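Local coordinates for protein D-glyceraldehyde dehydrogenase (NADP(+)) (Thermoplasma acidophilum, PDB 5IZD) that oxidises D-glyceraldehyde to D-glycerate with NADP+ in the non-phosphorylated Entner-Doudoroff pathway, working as a homotetramer of the aldehyde dehydrogenase family, at residues A[40-45]-A[209-214]; A[121-126]-A[132-137]; A[255-260]-A[390-395]; A[319-324]-A[382-387]. All coordinates share one frame; numbering follows the deposited sequence.

Interaction 1 (A[40-45]-A[209-214]). With NAP (NADP nicotinamide-adenine-dinucleotide phosphate), chain I.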
# COMPACT_ATOMS: atom_id res chain seq x y z
N ASP A 40 -22.02 -27.50 25.58
CA ASP A 40 -21.60 -26.69 26.75
C ASP A 40 -20.05 -26.47 26.81
O ASP A 40 -19.59 -25.42 27.27
CB ASP A 40 -22.20 -27.29 28.02
CG ASP A 40 -23.66 -27.71 27.81
OD1 ASP A 40 -24.59 -26.88 27.88
OD2 ASP A 40 -23.87 -28.90 27.50
N ASP A 41 -19.27 -27.43 26.30
CA ASP A 41 -17.82 -27.27 26.18
C ASP A 41 -17.46 -26.15 25.17
O ASP A 41 -16.57 -25.35 25.43
CB ASP A 41 -17.12 -28.59 25.84
CG ASP A 41 -17.24 -29.61 26.96
OD1 ASP A 41 -17.30 -29.21 28.15
OD2 ASP A 41 -17.33 -30.84 26.64
N VAL A 42 -18.18 -26.11 24.05
CA VAL A 42 -18.06 -25.06 23.05
C VAL A 42 -18.38 -23.68 23.63
O VAL A 42 -17.59 -22.76 23.47
CB VAL A 42 -18.99 -25.35 21.84
CG1 VAL A 42 -19.05 -24.17 20.92
CG2 VAL A 42 -18.51 -26.58 21.07
N ASP A 43 -19.53 -23.55 24.28
CA ASP A 43 -19.87 -22.33 25.02
C ASP A 43 -18.76 -21.86 25.98
O ASP A 43 -18.38 -20.69 25.89
CB ASP A 43 -21.21 -22.46 25.75
CG ASP A 43 -22.39 -22.42 24.79
OD1 ASP A 43 -22.24 -22.08 23.62
OD2 ASP A 43 -23.51 -22.74 25.20
N ARG A 44 -18.24 -22.72 26.86
CA ARG A 44 -17.16 -22.29 27.75
C ARG A 44 -15.94 -21.80 26.98
O ARG A 44 -15.31 -20.81 27.37
CB ARG A 44 -16.69 -23.36 28.73
CG ARG A 44 -17.65 -23.68 29.86
CD ARG A 44 -16.97 -24.33 31.09
NE ARG A 44 -15.91 -25.30 30.81
CZ ARG A 44 -16.09 -26.56 30.37
NH1 ARG A 44 -17.33 -27.05 30.10
NH2 ARG A 44 -15.02 -27.33 30.17
N ALA A 45 -15.62 -22.50 25.87
CA ALA A 45 -14.46 -22.13 25.08
C ALA A 45 -14.64 -20.76 24.42
O ALA A 45 -13.75 -19.93 24.51
CB ALA A 45 -14.12 -23.22 24.07
N GLY A 209 -20.32 -28.77 14.72
CA GLY A 209 -19.87 -27.84 13.71
C GLY A 209 -20.85 -26.73 13.45
O GLY A 209 -20.47 -25.52 13.49
N ASP A 210 -22.10 -27.09 13.21
CA ASP A 210 -23.16 -26.06 13.04
C ASP A 210 -23.23 -25.17 14.24
O ASP A 210 -23.29 -23.95 14.10
CB ASP A 210 -24.54 -26.66 12.81
CG ASP A 210 -24.72 -27.20 11.39
OD1 ASP A 210 -23.90 -26.96 10.46
OD2 ASP A 210 -25.72 -27.86 11.18
N TYR A 211 -23.15 -25.77 15.41
CA TYR A 211 -23.33 -25.02 16.66
C TYR A 211 -22.24 -23.98 16.87
O TYR A 211 -22.53 -22.83 17.25
CB TYR A 211 -23.43 -26.01 17.83
CG TYR A 211 -23.72 -25.33 19.11
CD1 TYR A 211 -25.04 -24.94 19.45
CD2 TYR A 211 -22.69 -25.02 20.00
CE1 TYR A 211 -25.31 -24.26 20.64
CE2 TYR A 211 -22.95 -24.34 21.21
CZ TYR A 211 -24.26 -23.96 21.53
OH TYR A 211 -24.50 -23.28 22.72
N ILE A 212 -21.00 -24.38 16.60
CA ILE A 212 -19.84 -23.48 16.72
C ILE A 212 -19.97 -22.32 15.73
O ILE A 212 -19.79 -21.16 16.08
CB ILE A 212 -18.48 -24.19 16.44
CG1 ILE A 212 -18.21 -25.38 17.35
CG2 ILE A 212 -17.31 -23.26 16.76
CD1 ILE A 212 -17.14 -26.34 16.82
N VAL A 213 -20.30 -22.64 14.48
CA VAL A 213 -20.30 -21.61 13.45
C VAL A 213 -21.42 -20.59 13.60
O VAL A 213 -21.19 -19.43 13.33
CB VAL A 213 -20.27 -22.14 12.02
CG1 VAL A 213 -19.09 -23.10 11.82
CG2 VAL A 213 -21.56 -22.81 11.64
N GLU A 214 -22.62 -21.00 13.99
CA GLU A 214 -23.72 -20.01 14.13
C GLU A 214 -23.81 -19.20 15.46
O GLU A 214 -24.66 -18.35 15.59
CB GLU A 214 -25.03 -20.66 13.80
CG GLU A 214 -25.46 -21.70 14.79
CD GLU A 214 -26.62 -22.54 14.30
OE1 GLU A 214 -27.16 -23.28 15.16
OE2 GLU A 214 -27.05 -22.43 13.12
PA NAP I . -14.64 -31.37 5.72
O1A NAP I . -15.88 -32.13 6.08
O2A NAP I . -14.77 -30.15 4.83
O5B NAP I . -13.86 -30.98 7.10
C5B NAP I . -13.14 -29.74 7.32
C4B NAP I . -13.36 -29.24 8.76
O4B NAP I . -14.72 -28.79 8.93
C3B NAP I . -13.17 -30.35 9.82
O3B NAP I . -12.64 -29.76 11.04
C2B NAP I . -14.57 -30.85 10.03
O2B NAP I . -14.74 -31.59 11.24
C1B NAP I . -15.34 -29.55 10.01
N9A NAP I . -16.79 -29.68 9.78
C8A NAP I . -17.47 -30.71 9.21
N7A NAP I . -18.77 -30.48 9.19
C5A NAP I . -18.91 -29.21 9.74
C6A NAP I . -20.02 -28.40 9.98
N6A NAP I . -21.27 -28.76 9.66
N1A NAP I . -19.82 -27.19 10.55
C2A NAP I . -18.57 -26.83 10.89
N3A NAP I . -17.45 -27.55 10.71
C4A NAP I . -17.70 -28.73 10.11
O3 NAP I . -13.65 -32.41 5.03
PN NAP I . -13.82 -33.98 4.72
O1N NAP I . -13.92 -34.76 6.02
O2N NAP I . -12.68 -34.44 3.84
O5D NAP I . -15.16 -34.08 3.95
P2B NAP I . -14.91 -33.24 11.13
O1X NAP I . -15.16 -33.72 12.57
O2X NAP I . -13.66 -33.79 10.64
O3X NAP I . -16.08 -33.57 10.27

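Interaction 2 (A[121-126]-A[132-137])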
# COMPACT_ATOMS: atom_id res chain seq x y z
N GLU A 121 -4.77 3.89 8.05
CA GLU A 121 -4.59 4.98 7.09
C GLU A 121 -5.19 6.27 7.68
O GLU A 121 -6.09 6.22 8.57
CB GLU A 121 -5.17 4.61 5.70
CG GLU A 121 -4.53 3.34 5.18
CD GLU A 121 -4.66 3.04 3.70
OE1 GLU A 121 -5.24 3.81 2.87
OE2 GLU A 121 -4.12 1.97 3.35
N VAL A 122 -4.66 7.39 7.21
CA VAL A 122 -5.21 8.72 7.50
C VAL A 122 -5.59 9.31 6.16
O VAL A 122 -4.73 9.41 5.25
CB VAL A 122 -4.21 9.65 8.16
CG1 VAL A 122 -4.89 10.99 8.50
CG2 VAL A 122 -3.65 9.07 9.43
N VAL A 123 -6.85 9.70 6.01
CA VAL A 123 -7.29 10.34 4.78
C VAL A 123 -7.86 11.72 5.01
O VAL A 123 -8.34 12.04 6.05
CB VAL A 123 -8.17 9.43 3.86
CG1 VAL A 123 -7.62 8.00 3.87
CG2 VAL A 123 -9.61 9.38 4.24
N GLU A 124 -7.70 12.55 4.00
CA GLU A 124 -8.31 13.89 3.96
C GLU A 124 -9.81 13.85 4.31
O GLU A 124 -10.50 13.00 3.80
CB GLU A 124 -8.14 14.49 2.55
CG GLU A 124 -7.02 15.46 2.45
CD GLU A 124 -6.98 16.11 1.06
OE1 GLU A 124 -7.23 17.34 0.91
OE2 GLU A 124 -6.69 15.35 0.10
N GLY A 125 -10.28 14.77 5.17
CA GLY A 125 -11.69 14.93 5.44
C GLY A 125 -12.31 15.86 4.42
O GLY A 125 -11.68 16.19 3.43
N THR A 126 -13.53 16.28 4.70
CA THR A 126 -14.28 17.15 3.78
C THR A 126 -14.08 18.62 4.04
O THR A 126 -14.70 19.41 3.36
CB THR A 126 -15.78 16.78 3.79
OG1 THR A 126 -16.27 16.69 5.15
CG2 THR A 126 -15.94 15.38 3.12
N ILE A 132 -10.07 11.75 8.42
CA ILE A 132 -10.69 10.44 8.60
C ILE A 132 -9.58 9.43 8.96
O ILE A 132 -8.68 9.18 8.18
CB ILE A 132 -11.47 10.06 7.34
CG1 ILE A 132 -12.56 11.09 7.08
CG2 ILE A 132 -12.10 8.66 7.49
CD1 ILE A 132 -13.23 10.91 5.74
N PHE A 133 -9.62 8.90 10.17
CA PHE A 133 -8.62 7.96 10.64
C PHE A 133 -9.15 6.56 10.38
O PHE A 133 -10.26 6.19 10.81
CB PHE A 133 -8.30 8.21 12.11
CG PHE A 133 -7.74 9.56 12.37
CD1 PHE A 133 -6.42 9.83 12.11
CD2 PHE A 133 -8.57 10.62 12.75
CE1 PHE A 133 -5.91 11.13 12.27
CE2 PHE A 133 -8.06 11.89 12.96
CZ PHE A 133 -6.72 12.14 12.71
N GLN A 134 -8.36 5.74 9.70
CA GLN A 134 -8.79 4.35 9.49
C GLN A 134 -7.92 3.40 10.25
O GLN A 134 -6.79 3.23 9.91
CB GLN A 134 -8.82 4.07 8.00
CG GLN A 134 -9.81 5.00 7.32
CD GLN A 134 -9.85 4.87 5.85
OE1 GLN A 134 -8.81 4.79 5.19
NE2 GLN A 134 -11.04 4.84 5.30
N TYR A 135 -8.45 2.78 11.30
CA TYR A 135 -7.68 1.87 12.15
C TYR A 135 -7.93 0.44 11.69
O TYR A 135 -9.00 0.14 11.20
CB TYR A 135 -8.12 1.95 13.62
CG TYR A 135 -7.67 3.15 14.38
CD1 TYR A 135 -7.33 4.33 13.76
CD2 TYR A 135 -7.58 3.10 15.78
CE1 TYR A 135 -6.94 5.42 14.49
CE2 TYR A 135 -7.17 4.22 16.50
CZ TYR A 135 -6.86 5.37 15.84
OH TYR A 135 -6.46 6.52 16.45
N LYS A 136 -6.96 -0.43 11.90
CA LYS A 136 -7.11 -1.84 11.63
C LYS A 136 -7.09 -2.53 12.99
O LYS A 136 -6.12 -2.35 13.73
CB LYS A 136 -6.00 -2.30 10.72
CG LYS A 136 -6.39 -2.13 9.28
CD LYS A 136 -5.32 -2.54 8.31
CE LYS A 136 -5.78 -2.04 6.97
NZ LYS A 136 -4.78 -2.34 5.93
N VAL A 137 -8.19 -3.23 13.32
CA VAL A 137 -8.39 -3.80 14.65
C VAL A 137 -8.81 -5.29 14.51
O VAL A 137 -9.39 -5.66 13.50
CB VAL A 137 -9.46 -3.06 15.45
CG1 VAL A 137 -9.05 -1.64 15.73
CG2 VAL A 137 -10.81 -3.08 14.76

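Interaction 3 (A[255-260]-A[390-395])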
# COMPACT_ATOMS: atom_id res chain seq x y z
N MET A 255 -1.51 -28.35 -17.77
CA MET A 255 -1.46 -28.08 -19.20
C MET A 255 -0.02 -28.14 -19.71
O MET A 255 0.84 -27.43 -19.20
CB MET A 255 -2.07 -26.68 -19.45
CG MET A 255 -3.57 -26.63 -19.15
SD MET A 255 -4.22 -24.93 -18.97
CE MET A 255 -3.59 -24.55 -17.33
N VAL A 256 0.24 -28.94 -20.73
CA VAL A 256 1.58 -29.16 -21.25
C VAL A 256 1.52 -28.84 -22.74
O VAL A 256 1.00 -29.62 -23.55
CB VAL A 256 2.05 -30.61 -21.01
CG1 VAL A 256 3.48 -30.81 -21.50
CG2 VAL A 256 1.92 -30.97 -19.49
N TRP A 257 2.04 -27.68 -23.09
CA TRP A 257 2.02 -27.23 -24.48
C TRP A 257 3.10 -28.01 -25.26
O TRP A 257 3.94 -28.69 -24.65
CB TRP A 257 2.20 -25.72 -24.55
CG TRP A 257 1.91 -25.18 -25.89
CD1 TRP A 257 2.80 -24.57 -26.74
CD2 TRP A 257 0.64 -25.21 -26.58
NE1 TRP A 257 2.17 -24.23 -27.90
CE2 TRP A 257 0.85 -24.59 -27.84
CE3 TRP A 257 -0.63 -25.67 -26.26
CZ2 TRP A 257 -0.18 -24.43 -28.78
CZ3 TRP A 257 -1.64 -25.56 -27.18
CH2 TRP A 257 -1.42 -24.93 -28.45
N LYS A 258 3.02 -28.00 -26.60
CA LYS A 258 3.95 -28.76 -27.45
C LYS A 258 5.41 -28.39 -27.26
O LYS A 258 6.25 -29.21 -27.52
CB LYS A 258 3.63 -28.60 -28.96
CG LYS A 258 3.55 -27.20 -29.48
CD LYS A 258 3.50 -27.13 -31.03
CE LYS A 258 2.93 -25.78 -31.38
NZ LYS A 258 2.65 -25.56 -32.81
N ASP A 259 5.73 -27.17 -26.85
CA ASP A 259 7.14 -26.80 -26.64
C ASP A 259 7.66 -27.05 -25.20
O ASP A 259 8.73 -26.58 -24.84
CB ASP A 259 7.39 -25.34 -27.08
CG ASP A 259 6.64 -24.32 -26.21
OD1 ASP A 259 5.85 -24.72 -25.34
OD2 ASP A 259 6.80 -23.11 -26.40
N ALA A 260 6.89 -27.72 -24.36
CA ALA A 260 7.28 -27.88 -22.95
C ALA A 260 8.57 -28.67 -22.78
O ALA A 260 8.88 -29.53 -23.61
CB ALA A 260 6.17 -28.61 -22.19
N ARG A 390 -6.44 -35.75 -21.67
CA ARG A 390 -7.08 -35.43 -22.94
C ARG A 390 -6.14 -34.59 -23.81
O ARG A 390 -5.32 -33.84 -23.30
CB ARG A 390 -8.39 -34.68 -22.71
CG ARG A 390 -9.19 -34.40 -23.98
CD ARG A 390 -10.11 -33.21 -23.80
NE ARG A 390 -10.96 -33.00 -24.97
CZ ARG A 390 -10.69 -32.13 -25.94
NH1 ARG A 390 -9.59 -31.38 -25.87
NH2 ARG A 390 -11.51 -32.00 -26.97
N LYS A 391 -6.29 -34.73 -25.12
CA LYS A 391 -5.45 -33.99 -26.09
C LYS A 391 -5.92 -32.57 -26.19
O LYS A 391 -7.10 -32.30 -25.98
CB LYS A 391 -5.52 -34.58 -27.49
CG LYS A 391 -4.78 -35.89 -27.65
CD LYS A 391 -5.05 -36.60 -28.97
CE LYS A 391 -4.54 -38.02 -28.86
NZ LYS A 391 -4.66 -38.63 -30.21
N ILE A 392 -4.99 -31.67 -26.48
CA ILE A 392 -5.33 -30.35 -26.96
C ILE A 392 -4.48 -29.98 -28.22
O ILE A 392 -3.45 -30.61 -28.52
CB ILE A 392 -5.14 -29.27 -25.87
CG1 ILE A 392 -3.68 -29.26 -25.39
CG2 ILE A 392 -6.17 -29.44 -24.74
CD1 ILE A 392 -3.32 -28.14 -24.45
N SER A 393 -4.95 -28.94 -28.95
CA SER A 393 -4.31 -28.48 -30.21
C SER A 393 -4.35 -26.94 -30.50
O SER A 393 -3.78 -26.50 -31.49
CB SER A 393 -4.94 -29.21 -31.39
OG SER A 393 -6.31 -28.88 -31.50
N SER A 394 -5.01 -26.16 -29.65
CA SER A 394 -4.95 -24.72 -29.72
C SER A 394 -4.96 -24.09 -28.34
O SER A 394 -5.48 -24.66 -27.36
CB SER A 394 -6.09 -24.19 -30.62
OG SER A 394 -7.22 -23.78 -29.92
N VAL A 395 -4.36 -22.92 -28.29
CA VAL A 395 -4.24 -22.11 -27.09
C VAL A 395 -5.60 -21.65 -26.59
O VAL A 395 -5.87 -21.71 -25.39
CB VAL A 395 -3.34 -20.86 -27.36
CG1 VAL A 395 -3.34 -19.94 -26.16
CG2 VAL A 395 -1.91 -21.33 -27.64
O HOH W 1 -0.44 -26.34 -32.04

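Interaction 4 (A[319-324]-A[382-387])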
# COMPACT_ATOMS: atom_id res chain seq x y z
N GLY A 319 1.74 -42.41 0.26
CA GLY A 319 0.98 -42.95 1.38
C GLY A 319 -0.44 -43.39 1.07
O GLY A 319 -0.89 -43.37 -0.07
N PRO A 320 -1.16 -43.80 2.11
CA PRO A 320 -2.54 -44.22 1.96
C PRO A 320 -3.52 -43.07 1.95
O PRO A 320 -3.18 -41.94 2.38
CB PRO A 320 -2.76 -45.09 3.24
CG PRO A 320 -1.90 -44.38 4.25
CD PRO A 320 -0.67 -44.06 3.48
N LEU A 321 -4.73 -43.36 1.50
CA LEU A 321 -5.86 -42.44 1.76
C LEU A 321 -6.19 -42.40 3.27
O LEU A 321 -5.93 -43.37 3.99
CB LEU A 321 -7.08 -42.85 0.96
CG LEU A 321 -6.82 -43.05 -0.55
CD1 LEU A 321 -8.05 -43.62 -1.24
CD2 LEU A 321 -6.39 -41.77 -1.14
N ILE A 322 -6.75 -41.29 3.71
CA ILE A 322 -7.00 -41.00 5.11
C ILE A 322 -7.91 -41.97 5.85
O ILE A 322 -7.69 -42.22 7.02
CB ILE A 322 -7.48 -39.54 5.32
CG1 ILE A 322 -7.45 -39.11 6.81
CG2 ILE A 322 -8.83 -39.25 4.63
CD1 ILE A 322 -6.05 -39.14 7.39
N ASN A 323 -8.93 -42.49 5.20
CA ASN A 323 -9.87 -43.36 5.91
C ASN A 323 -10.62 -44.28 4.97
O ASN A 323 -10.50 -44.17 3.75
CB ASN A 323 -10.83 -42.55 6.81
CG ASN A 323 -11.64 -41.50 6.05
OD1 ASN A 323 -12.16 -41.77 4.97
ND2 ASN A 323 -11.75 -40.32 6.61
N LYS A 324 -11.36 -45.23 5.56
CA LYS A 324 -12.14 -46.22 4.81
C LYS A 324 -13.10 -45.54 3.84
O LYS A 324 -13.21 -45.99 2.70
CB LYS A 324 -12.91 -47.23 5.72
CG LYS A 324 -13.01 -48.61 5.12
CD LYS A 324 -13.72 -49.68 6.00
N ILE A 382 -11.66 -35.20 -7.19
CA ILE A 382 -11.34 -36.61 -6.89
C ILE A 382 -10.65 -36.79 -5.51
O ILE A 382 -11.01 -37.67 -4.75
CB ILE A 382 -10.45 -37.20 -8.03
CG1 ILE A 382 -11.28 -37.34 -9.31
CG2 ILE A 382 -9.89 -38.59 -7.65
CD1 ILE A 382 -10.49 -37.54 -10.59
N PHE A 383 -9.60 -36.01 -5.27
CA PHE A 383 -8.83 -35.95 -4.03
C PHE A 383 -8.17 -37.33 -3.73
O PHE A 383 -8.28 -37.85 -2.62
CB PHE A 383 -9.74 -35.45 -2.86
CG PHE A 383 -9.12 -34.42 -1.97
CD1 PHE A 383 -8.83 -33.15 -2.44
CD2 PHE A 383 -8.89 -34.69 -0.61
CE1 PHE A 383 -8.31 -32.16 -1.59
CE2 PHE A 383 -8.35 -33.72 0.23
CZ PHE A 383 -8.07 -32.45 -0.25
N ALA A 384 -7.50 -37.92 -4.75
CA ALA A 384 -7.02 -39.32 -4.66
C ALA A 384 -6.07 -39.50 -5.86
O ALA A 384 -6.00 -38.61 -6.70
CB ALA A 384 -8.17 -40.30 -4.69
N PRO A 385 -5.32 -40.62 -5.94
CA PRO A 385 -4.24 -40.66 -6.94
C PRO A 385 -4.69 -41.09 -8.37
O PRO A 385 -4.12 -41.99 -8.97
CB PRO A 385 -3.25 -41.65 -6.30
CG PRO A 385 -4.16 -42.60 -5.60
CD PRO A 385 -5.24 -41.75 -5.00
N VAL A 386 -5.68 -40.38 -8.90
CA VAL A 386 -6.40 -40.76 -10.09
C VAL A 386 -6.45 -39.52 -11.01
O VAL A 386 -6.79 -38.43 -10.54
CB VAL A 386 -7.87 -41.13 -9.78
CG1 VAL A 386 -8.61 -41.53 -11.04
CG2 VAL A 386 -7.99 -42.23 -8.72
N ILE A 387 -6.15 -39.67 -12.30
CA ILE A 387 -6.25 -38.55 -13.21
C ILE A 387 -6.61 -39.06 -14.61
O ILE A 387 -6.17 -40.11 -15.02
CB ILE A 387 -4.95 -37.70 -13.19
CG1 ILE A 387 -5.12 -36.37 -13.97
CG2 ILE A 387 -3.76 -38.47 -13.77
CD1 ILE A 387 -4.09 -35.31 -13.63

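Interaction 1 (A[40-45]-A[209-214])
Val-42 faces Tyr-211 and Ile-212 where helix 39-77 packs beside helix 205-214 of the Rossmann-type cofactor domain of this aldehyde dehydrogenase, the directions 26° apart. The axes of the two short segments approach to 10.3 Å. Val-42 CG1 rests against Tyr-211 CD2 at the ring edge, 3.8 Å away, and both valine methyls reach Ile-212 CG1. One residue on, Asp-43 swings its carboxylate across the end of the tyrosine, its plane turned 47° from the ring. Tyr-211 OH lies 2.7 Å from both Asp-43 OD1 and Asp-43 OD2; Asp-43 OD1 also has a weak bond from His-215. With CG anti to the backbone N (chi1 -176°), Tyr-211 stretches toward the first helix and meets this acid. Next along the chain, Arg-44 turns back to its own helix, where NH1 forms a salt bridge with Asp-41 OD1. Beyond the contact, the second helix borders the adenine of NADP: Gly-209 and Val-213 lie against the base, Arg-232 pairs with Asp-210 OD2, and the adenine N6A donates a nearly straight 3.3 Å bond to Asp-210 OD1 (171°).

Interaction 2 (A[121-126]-A[132-137])
Glu-121 and Val-123 bond through their backbones to Gln-134 and Ile-132, zipping up an antiparallel beta hairpin in the part of the subunit that joins it to its neighbours. Four bonds tie the two hydrogen-bonded pairs; the shortest runs from Gln-134 N to Glu-121 O at 2.6 Å, and the straightest from Val-123 N to Ile-132 O (177°). Packing is closest on the face of Val-123 and Ile-132, where Val-123 CG2 sits 3.7 Å from Ile-132 CB. Gln-134 lies on that face too: its OE1 comes within 3.7 Å of both Val-123 CG1 and Glu-121 CB, while its NE2 is bonded to Asn-472 on the adjoining strand. On the other face, Val-122 and Phe-133 lie side by side, and Val-122 CG1 touches Phe-133 CE1 at 3.9 Å. That ring also meets Phe-133 of the second subunit.

Between the two segments the grip relaxes toward the turn: Ile-132 CD1 is 3.9 Å from Glu-124 O, which accepts a bond from Gln-444 NE2 of the third subunit, and Thr-126 lies exposed. The hairpin is thus tied along the Glu-121 and Val-123 edge, the sheet runs on into the second subunit, and the carboxylates of Glu-124 and Glu-121 find partners on the second and third subunits, consistent with a role in holding the tetramer together.

Interaction 3 (A[255-260]-A[390-395])
The indole of Trp-257 packs against Ile-392 and Val-395 from just beyond the end of its strand and carries nearly the whole contact. CG stands anti to the backbone N (chi1 -168°), sending the ring system out from the start of a type I turn that closes with a bond from Ala-260 N to Trp-257 O. Val-395 CG2 lies over one face of the six-membered ring, 4.0 Å from its centroid and 26° off the normal, a CH-pi contact. Lys-258 CG lies against the opposite face of the indole, near NE1, offset along the ring system from the methyl.

At the ring edge, Ile-392 CD1 approaches Trp-257 CE3 at 4.1 Å; the isoleucine achieves this with CG1 set between its backbone N and carbonyl carbon (chi1 59°). The backbone joins in as well, since Trp-257 CH2 lies 3.6 Å from Ser-394 C, at the very start of the next helix. Ser-394 is the N-cap there, its OG taking the backbone N of Glu-397, whose carboxylate turns back to Ser-393 N. Polar linkage across the gap is slight: one water makes weak bonds to Lys-258 NZ and Ser-393 O.

Strand 284-290 runs between strands 252-256 and 386-392 in the parallel part of the sheet, and its His-290 meets the indole edge-to-face. Helix 395-403 begins at Val-395, while Ile-420 of helix 418-427 packs on both Trp-257 and Val-395.

Interaction 4 (A[319-324]-A[382-387])
No flat group carries the contact between Leu-321 and Pro-385: the proline ring is puckered, and Leu-321 CD2 meets it at a corner, 4.0 Å from Pro-385 CD. The same leucine methyl reaches Ala-384 CB at 4.2 Å, just before the ring, so a single branch spans both residues. Leucine and proline cross at a slant, with no polar bond between the segments. A chi1 of -51° and a chi2 of 173° leave CD2 as the branch of Leu-321 that meets the proline. Ala-326 and Thr-330 of helix 324-339 also press on Leu-321, whose backbone is bonded to Tyr-361.

Pro-385 is the centre of an inverse gamma turn, closed by a weak bond from Val-386 N to Ala-384 O, that leads into strand 386-392. The segment belongs to the Glu-x-Phe-x-Pro signature of aldehyde dehydrogenases, in which Glu-381, Ile-382 and Phe-383 probably belong to the NADP site, as in relatives. Both oxygens of Glu-285 are engaged there, OE1 by Ile-382 N and OE2 by Phe-383 N, which holds the backbone just ahead of the turn. On the other segment, Asn-323 caps helix 324-339 through OD1, bonded to Ala-326 N, and gives ND2 to Asp-176 OD1.

In the fold
Interactions 1 and 2 come first along the chain, with the hairpin of interaction 2 lying in the sequence between the two helices of interaction 1; their centres are 36 Å apart. Strand 130-145 connects them, since it starts in the hairpin and runs on under helix 205-214 in the cofactor-binding sheet. Interactions 3 and 4 follow, centres 27 Å apart, at the two ends of strand 386-392 in the seven-stranded catalytic-domain sheet, with interaction 4 enclosed in sequence by interaction 3. The centres of interactions 1 and 3 are 50 Å apart, on opposite sides of the chain's centre. The set thus samples adenine-side packing, the tetramer interface, and a catalytic-domain strand leading from the probable cofactor site.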